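Local coordinates for molybdopterin biosynthesis Mog protein (Mycobacterium tuberculosis, PDB 2G4R) that probably binds molybdopterin and prepares it, by adenylylation as in related MogA proteins, for metal insertion during molybdenum cofactor biosynthesis, at residues R7-S12 with Q41-A46; N49-A54 with D78-H83. All blocks are in the same frame, centred on the assembly; numbering follows the deposited sequence.

Interaction 1: R7-S12 with Q41-A46; sequences RIVVVS and QPQVVA
Gln43 leans back over the neighbouring strand to meet Ile8 and Arg7. Its CB stands 3.6 Å from Ile8 O and CG comes to 3.4 Å from that same oxygen, a placement set by the first torsion, which puts CG beside the backbone N (chi1 -37°). Beyond CG the chain runs out straight toward Arg7, and NE2 closes to 3.1 Å from Arg7 CD, the amide and guanidinium planes turned 65° apart. Water joins the polar ends: OE1 of Gln43 accepts from water 1 at 2.8 Å, which accepts a hydrogen bond from Arg7 NH1 at the guanidinium edge, in its plane. NE2 of Gln43 donates to water 2, which also accepts from Ile8 N and donates to Gln41 O, bridging the two strands beyond the last direct bond, Gln43 N to Ile8 O. The parallel pairing itself has Gln43 N on Ile8 O, Val10 N on Gln43 O, Val45 N on Val10 O and Ser12 N on Val45 O, each at 2.8 Å. Val9 CG1 meets Val45 CG2 at 3.9 Å, on the face of Gln43, whereas Val10 CG2 reaches Pro42 CB at 4.0 Å on the other. Strand 43-45 forms the sheet edge within the chain, with strand 65-69 on the far side of 6-11; helix 49-60 packs against Val11 and Val45, while helices 24-34 and 13-16 pack against Ile8 and Val44.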
ATOM      1  N   ARG A   7       2.126   7.688  16.348  1.00 33.05           N
ATOM      2  CA  ARG A   7       1.834   7.099  15.074  1.00 33.74           C
ATOM      3  C   ARG A   7       0.813   5.967  15.148  1.00 31.26           C
ATOM      4  O   ARG A   7       0.708   5.268  16.144  1.00 29.36           O
ATOM      5  CB  ARG A   7       3.095   6.573  14.467  1.00 33.08           C
ATOM      6  CG  ARG A   7       4.029   7.694  14.101  1.00 35.55           C
ATOM      7  CD  ARG A   7       5.140   7.252  13.247  1.00 39.86           C
ATOM      8  NE  ARG A   7       6.040   8.354  12.869  1.00 43.87           N
ATOM      9  CZ  ARG A   7       7.177   8.168  12.198  1.00 47.50           C
ATOM     10  NH1 ARG A   7       7.535   6.947  11.775  1.00 44.38           N
ATOM     11  NH2 ARG A   7       7.966   9.211  11.937  1.00 49.55           N
ATOM     12  N   ILE A   8       0.189   5.727  13.995  1.00 31.22           N
ATOM     13  CA  ILE A   8      -0.808   4.721  13.765  1.00 30.01           C
ATOM     14  C   ILE A   8      -0.347   3.831  12.630  1.00 29.25           C
ATOM     15  O   ILE A   8      -0.020   4.287  11.534  1.00 26.97           O
ATOM     16  CB  ILE A   8      -2.154   5.350  13.332  1.00 30.79           C
ATOM     17  CG1 ILE A   8      -2.666   6.320  14.387  1.00 28.47           C
ATOM     18  CG2 ILE A   8      -3.224   4.275  13.126  1.00 30.71           C
ATOM     19  CD1 ILE A   8      -3.847   7.162  13.860  1.00 31.23           C
ATOM     20  N   VAL A   9      -0.335   2.545  12.900  1.00 27.17           N
ATOM     21  CA  VAL A   9       0.071   1.584  11.917  1.00 28.26           C
ATOM     22  C   VAL A   9      -1.066   0.595  11.799  1.00 27.98           C
ATOM     23  O   VAL A   9      -1.372  -0.167  12.723  1.00 28.72           O
ATOM     24  CB  VAL A   9       1.366   0.913  12.368  1.00 28.32           C
ATOM     25  CG1 VAL A   9       1.758  -0.185  11.405  1.00 30.77           C
ATOM     26  CG2 VAL A   9       2.478   1.986  12.589  1.00 28.27           C
ATOM     27  N   VAL A  10      -1.704   0.618  10.649  1.00 29.91           N
ATOM     28  CA  VAL A  10      -2.758  -0.329  10.315  1.00 29.93           C
ATOM     29  C   VAL A  10      -2.123  -1.412   9.456  1.00 30.40           C
ATOM     30  O   VAL A  10      -1.507  -1.117   8.415  1.00 30.77           O
ATOM     31  CB  VAL A  10      -3.886   0.376   9.549  1.00 30.52           C
ATOM     32  CG1 VAL A  10      -5.000  -0.614   9.215  1.00 30.53           C
ATOM     33  CG2 VAL A  10      -4.418   1.558  10.338  1.00 32.60           C
ATOM     34  N   VAL A  11      -2.275  -2.662   9.887  1.00 30.68           N
ATOM     35  CA  VAL A  11      -1.677  -3.828   9.206  1.00 30.70           C
ATOM     36  C   VAL A  11      -2.716  -4.577   8.377  1.00 29.80           C
ATOM     37  O   VAL A  11      -3.592  -5.253   8.905  1.00 30.50           O
ATOM     38  CB  VAL A  11      -1.006  -4.805  10.218  1.00 29.78           C
ATOM     39  CG1 VAL A  11      -0.141  -5.906   9.480  1.00 28.55           C
ATOM     40  CG2 VAL A  11      -0.161  -4.016  11.272  1.00 28.56           C
ATOM     41  N   SER A  12      -2.617  -4.453   7.067  1.00 30.47           N
ATOM     42  CA  SER A  12      -3.485  -5.166   6.164  1.00 32.65           C
ATOM     43  C   SER A  12      -2.831  -5.119   4.791  1.00 33.11           C
ATOM     44  O   SER A  12      -2.605  -4.040   4.212  1.00 32.50           O
ATOM     45  CB  SER A  12      -4.860  -4.501   6.102  1.00 33.76           C
ATOM     46  OG  SER A  12      -5.636  -5.001   5.006  1.00 35.70           O
ATOM     47  N   GLN A  41      -2.066  10.664  10.836  1.00 38.73           N
ATOM     48  CA  GLN A  41      -2.691   9.948   9.750  1.00 39.13           C
ATOM     49  C   GLN A  41      -2.250   8.481   9.788  1.00 37.31           C
ATOM     50  O   GLN A  41      -1.083   8.200  10.032  1.00 34.56           O
ATOM     51  CB  GLN A  41      -2.312  10.591   8.413  1.00 39.85           C
ATOM     52  CG  GLN A  41      -2.410  12.173   8.419  1.00 45.78           C
ATOM     53  CD  GLN A  41      -3.742  12.700   8.973  1.00 51.96           C
ATOM     54  OE1 GLN A  41      -3.825  13.827   9.517  1.00 56.36           O
ATOM     55  NE2 GLN A  41      -4.781  11.897   8.829  1.00 48.02           N
ATOM     56  N   PRO A  42      -3.188   7.547   9.562  1.00 36.28           N
ATOM     57  CA  PRO A  42      -2.753   6.128   9.523  1.00 36.23           C
ATOM     58  C   PRO A  42      -1.681   5.798   8.482  1.00 35.18           C
ATOM     59  O   PRO A  42      -1.798   6.250   7.334  1.00 34.99           O
ATOM     60  CB  PRO A  42      -4.039   5.373   9.165  1.00 35.84           C
ATOM     61  CG  PRO A  42      -5.179   6.294   9.526  1.00 36.95           C
ATOM     62  CD  PRO A  42      -4.648   7.698   9.413  1.00 38.12           C
ATOM     63  N   GLN A  43      -0.687   4.987   8.862  1.00 34.17           N
ATOM     64  CA  GLN A  43       0.184   4.276   7.892  1.00 34.48           C
ATOM     65  C   GLN A  43      -0.339   2.866   7.741  1.00 33.79           C
ATOM     66  O   GLN A  43      -0.446   2.121   8.720  1.00 34.53           O
ATOM     67  CB  GLN A  43       1.649   4.150   8.363  1.00 34.14           C
ATOM     68  CG  GLN A  43       2.070   5.384   9.086  1.00 37.79           C
ATOM     69  CD  GLN A  43       3.336   5.285   9.916  1.00 39.04           C
ATOM     70  OE1 GLN A  43       4.262   4.464   9.664  1.00 35.95           O
ATOM     71  NE2 GLN A  43       3.405   6.186  10.883  1.00 35.32           N
ATOM     72  N   VAL A  44      -0.650   2.489   6.532  1.00 31.08           N
ATOM     73  CA  VAL A  44      -1.210   1.216   6.280  1.00 31.25           C
ATOM     74  C   VAL A  44      -0.104   0.420   5.649  1.00 30.30           C
ATOM     75  O   VAL A  44       0.534   0.890   4.687  1.00 29.77           O
ATOM     76  CB  VAL A  44      -2.440   1.276   5.364  1.00 31.28           C
ATOM     77  CG1 VAL A  44      -3.063  -0.117   5.260  1.00 31.66           C
ATOM     78  CG2 VAL A  44      -3.479   2.262   5.910  1.00 32.87           C
ATOM     79  N   VAL A  45       0.172  -0.741   6.231  1.00 29.31           N
ATOM     80  CA  VAL A  45       1.287  -1.582   5.771  1.00 30.99           C
ATOM     81  C   VAL A  45       0.853  -3.054   5.701  1.00 31.30           C
ATOM     82  O   VAL A  45      -0.134  -3.465   6.333  1.00 30.47           O
ATOM     83  CB  VAL A  45       2.567  -1.486   6.683  1.00 31.16           C
ATOM     84  CG1 VAL A  45       3.038  -0.082   6.837  1.00 34.39           C
ATOM     85  CG2 VAL A  45       2.315  -2.099   8.101  1.00 30.88           C
ATOM     86  N   ALA A  46       1.578  -3.847   4.902  1.00 31.02           N
ATOM     87  CA  ALA A  46       1.309  -5.283   4.784  1.00 31.31           C
ATOM     88  C   ALA A  46       1.761  -6.033   6.031  1.00 32.06           C
ATOM     89  O   ALA A  46       2.591  -5.523   6.822  1.00 33.47           O
ATOM     90  CB  ALA A  46       1.991  -5.886   3.541  1.00 31.30           C
TER
HETATM   91  O   HOH W   1       6.589   4.543  11.154  1.00 40.06           O
HETATM   92  O   HOH W   2       1.052   7.432  11.811  1.00 30.99           O

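Interaction 2: N49-A54 with D78-H83; sequences NPVGEA and DTTPEH
The imidazole of His83 reaches the first turn of helix 49-60, meeting Asn49 at its edge and Gly52 and Val51 obliquely. Near the ring plane, Asn49 OD1 lies 3.6 Å from His83 CE1, and the amide carrying it stands almost perpendicular to the imidazole, at 89°. Another part of the edge is taken by Thr79 OG1 from the same segment, which lies in the plane of the ring, 3.6 Å from His83 CD2. Gly52 N and Val51 CB approach neither squarely over a face nor edge-on. The closest of these is Gly52 N, 3.6 Å from His83 ND1; no hydrogen bond joins the two segments, so the fit is one of shape. With no side chain at Gly52, the ring can lie directly against the helix backbone. His83 CG sits beside its own backbone N (chi1 -73°), which carries the imidazole across the gap between the helices. At the base of the side chain, Val51 CG1 packs 3.8 Å from His83 CB, crossing it at a slant, while Val51 CG2 comes to 4.4 Å from Thr80 OG1. That hydroxyl has its hydrogen bond with Gly70 O, and the Thr80 backbone is bonded to Gly71. Val51 and Thr80 both also rest on Val11 of the central sheet. The loop after strand 65-69, which carries Gly70 and Gly71, leads on to helix 80-87, and the first turns of the two helices meet near the C-terminal ends of parallel strands, an alpha/beta layout consistent with the molybdopterin-binding region of MogA-like domains.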
ATOM      1  N   ASN A  49       7.293  -8.189   7.428  1.00 33.25           N
ATOM      2  CA  ASN A  49       8.416  -7.293   7.560  1.00 33.96           C
ATOM      3  C   ASN A  49       8.034  -5.815   7.596  1.00 32.97           C
ATOM      4  O   ASN A  49       8.640  -5.059   8.370  1.00 33.46           O
ATOM      5  CB  ASN A  49       9.500  -7.588   6.518  1.00 34.20           C
ATOM      6  CG  ASN A  49      10.330  -8.877   6.837  1.00 38.06           C
ATOM      7  OD1 ASN A  49      10.436  -9.331   7.986  1.00 38.57           O
ATOM      8  ND2 ASN A  49      10.931  -9.441   5.792  1.00 38.46           N
ATOM      9  N   PRO A  50       7.078  -5.376   6.746  1.00 31.98           N
ATOM     10  CA  PRO A  50       6.639  -3.954   6.748  1.00 31.15           C
ATOM     11  C   PRO A  50       6.158  -3.474   8.118  1.00 30.27           C
ATOM     12  O   PRO A  50       6.301  -2.277   8.414  1.00 30.94           O
ATOM     13  CB  PRO A  50       5.498  -3.945   5.726  1.00 30.63           C
ATOM     14  CG  PRO A  50       5.881  -5.086   4.803  1.00 31.93           C
ATOM     15  CD  PRO A  50       6.395  -6.137   5.681  1.00 32.13           C
ATOM     16  N   VAL A  51       5.679  -4.403   8.958  1.00 31.13           N
ATOM     17  CA  VAL A  51       5.317  -4.100  10.369  1.00 30.74           C
ATOM     18  C   VAL A  51       6.562  -3.769  11.210  1.00 29.43           C
ATOM     19  O   VAL A  51       6.638  -2.712  11.884  1.00 27.39           O
ATOM     20  CB  VAL A  51       4.536  -5.233  11.070  1.00 30.07           C
ATOM     21  CG1 VAL A  51       4.163  -4.777  12.533  1.00 30.95           C
ATOM     22  CG2 VAL A  51       3.309  -5.628  10.246  1.00 31.15           C
ATOM     23  N   GLY A  52       7.539  -4.684  11.181  1.00 30.32           N
ATOM     24  CA  GLY A  52       8.851  -4.390  11.800  1.00 31.13           C
ATOM     25  C   GLY A  52       9.447  -3.046  11.358  1.00 30.58           C
ATOM     26  O   GLY A  52       9.916  -2.230  12.172  1.00 30.55           O
ATOM     27  N   GLU A  53       9.452  -2.832  10.054  1.00 31.11           N
ATOM     28  CA  GLU A  53       9.982  -1.602   9.462  1.00 31.99           C
ATOM     29  C   GLU A  53       9.257  -0.384   9.989  1.00 31.49           C
ATOM     30  O   GLU A  53       9.907   0.566  10.426  1.00 32.41           O
ATOM     31  CB  GLU A  53       9.879  -1.636   7.920  1.00 32.60           C
ATOM     32  CG  GLU A  53      10.371  -0.358   7.257  1.00 32.50           C
ATOM     33  CD  GLU A  53      10.234  -0.370   5.733  1.00 36.51           C
ATOM     34  OE1 GLU A  53       9.328  -1.092   5.180  1.00 46.14           O
ATOM     35  OE2 GLU A  53      11.047   0.354   5.111  1.00 48.00           O
ATOM     36  N   ALA A  54       7.918  -0.396   9.972  1.00 30.49           N
ATOM     37  CA  ALA A  54       7.152   0.749  10.516  1.00 31.15           C
ATOM     38  C   ALA A  54       7.398   1.017  12.046  1.00 31.03           C
ATOM     39  O   ALA A  54       7.573   2.156  12.494  1.00 31.30           O
ATOM     40  CB  ALA A  54       5.703   0.553  10.252  1.00 30.24           C
ATOM     41  N   ASP A  78      -1.035 -13.610  10.205  1.00 35.74           N
ATOM     42  CA  ASP A  78      -1.053 -12.666  11.341  1.00 35.52           C
ATOM     43  C   ASP A  78       0.243 -12.724  12.124  1.00 34.63           C
ATOM     44  O   ASP A  78       0.411 -13.621  12.926  1.00 34.96           O
ATOM     45  CB  ASP A  78      -2.178 -13.036  12.304  1.00 34.81           C
ATOM     46  CG  ASP A  78      -3.538 -12.831  11.728  1.00 33.94           C
ATOM     47  OD1 ASP A  78      -3.759 -11.867  10.992  1.00 36.95           O
ATOM     48  OD2 ASP A  78      -4.401 -13.641  12.053  1.00 35.13           O
ATOM     49  N   THR A  79       1.161 -11.798  11.889  1.00 33.41           N
ATOM     50  CA  THR A  79       2.425 -11.763  12.618  1.00 33.44           C
ATOM     51  C   THR A  79       2.711 -10.430  13.335  1.00 31.48           C
ATOM     52  O   THR A  79       3.832 -10.163  13.714  1.00 33.12           O
ATOM     53  CB  THR A  79       3.589 -12.097  11.644  1.00 35.21           C
ATOM     54  OG1 THR A  79       3.575 -11.161  10.559  1.00 34.55           O
ATOM     55  CG2 THR A  79       3.409 -13.524  11.093  1.00 37.52           C
ATOM     56  N   THR A  80       1.697  -9.590  13.551  1.00 30.99           N
ATOM     57  CA  THR A  80       1.891  -8.318  14.232  1.00 29.33           C
ATOM     58  C   THR A  80       2.536  -8.527  15.639  1.00 28.81           C
ATOM     59  O   THR A  80       3.459  -7.802  16.001  1.00 28.28           O
ATOM     60  CB  THR A  80       0.574  -7.464  14.267  1.00 29.30           C
ATOM     61  OG1 THR A  80       0.111  -7.128  12.927  1.00 26.18           O
ATOM     62  CG2 THR A  80       0.787  -6.176  15.045  1.00 30.94           C
ATOM     63  N   PRO A  81       2.043  -9.483  16.446  1.00 28.21           N
ATOM     64  CA  PRO A  81       2.566  -9.660  17.838  1.00 30.16           C
ATOM     65  C   PRO A  81       4.068  -9.999  17.813  1.00 29.25           C
ATOM     66  O   PRO A  81       4.853  -9.441  18.546  1.00 29.97           O
ATOM     67  CB  PRO A  81       1.768 -10.886  18.333  1.00 29.79           C
ATOM     68  CG  PRO A  81       0.580 -10.905  17.543  1.00 32.37           C
ATOM     69  CD  PRO A  81       0.988 -10.451  16.174  1.00 28.77           C
ATOM     70  N   GLU A  82       4.462 -10.874  16.901  1.00 30.63           N
ATOM     71  CA  GLU A  82       5.875 -11.212  16.735  1.00 30.94           C
ATOM     72  C   GLU A  82       6.730 -10.030  16.394  1.00 30.48           C
ATOM     73  O   GLU A  82       7.769  -9.823  17.014  1.00 29.96           O
ATOM     74  CB  GLU A  82       6.062 -12.291  15.644  1.00 32.52           C
ATOM     75  CG  GLU A  82       5.676 -13.681  16.022  1.00 36.26           C
ATOM     76  CD  GLU A  82       4.165 -13.952  16.067  1.00 41.34           C
ATOM     77  OE1 GLU A  82       3.338 -13.133  15.595  1.00 42.09           O
ATOM     78  OE2 GLU A  82       3.809 -15.025  16.605  1.00 45.67           O
ATOM     79  N   HIS A  83       6.350  -9.276  15.372  1.00 30.10           N
ATOM     80  CA  HIS A  83       7.087  -8.072  15.014  1.00 30.64           C
ATOM     81  C   HIS A  83       7.155  -7.000  16.112  1.00 31.89           C
ATOM     82  O   HIS A  83       8.164  -6.283  16.204  1.00 31.61           O
ATOM     83  CB  HIS A  83       6.619  -7.464  13.697  1.00 31.09           C
ATOM     84  CG  HIS A  83       7.037  -8.253  12.508  1.00 32.45           C
ATOM     85  ND1 HIS A  83       8.281  -8.114  11.921  1.00 32.86           N
ATOM     86  CD2 HIS A  83       6.413  -9.249  11.838  1.00 32.60           C
ATOM     87  CE1 HIS A  83       8.387  -8.974  10.919  1.00 32.73           C
ATOM     88  NE2 HIS A  83       7.256  -9.649  10.823  1.00 29.05           N
TER

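Overall arrangement
Interaction 1 is a pairing within the sheet, held by backbone hydrogen bonds and water bridges; interaction 2 joins two helix starts by packing alone. Their centres lie 11 Å apart, and Val11 connects them: its CG1 is 3.5 Å from Val51 CG2, and its CG2 equally far from Thr80 OG1. Strand 43-45, in interaction 1, leads into helix 49-60, in interaction 2, and Val45 meets Pro50 near the turn. Ile8, Val9, Val10, Val11 and Gln43 are the buried part of interaction 1, with partly exposed Gln41 and Arg7 at one end touching the second subunit. Interaction 2 is buried at Val51 and Thr80 but reaches the surface at Asn49, which packs on Gln41 of the third subunit.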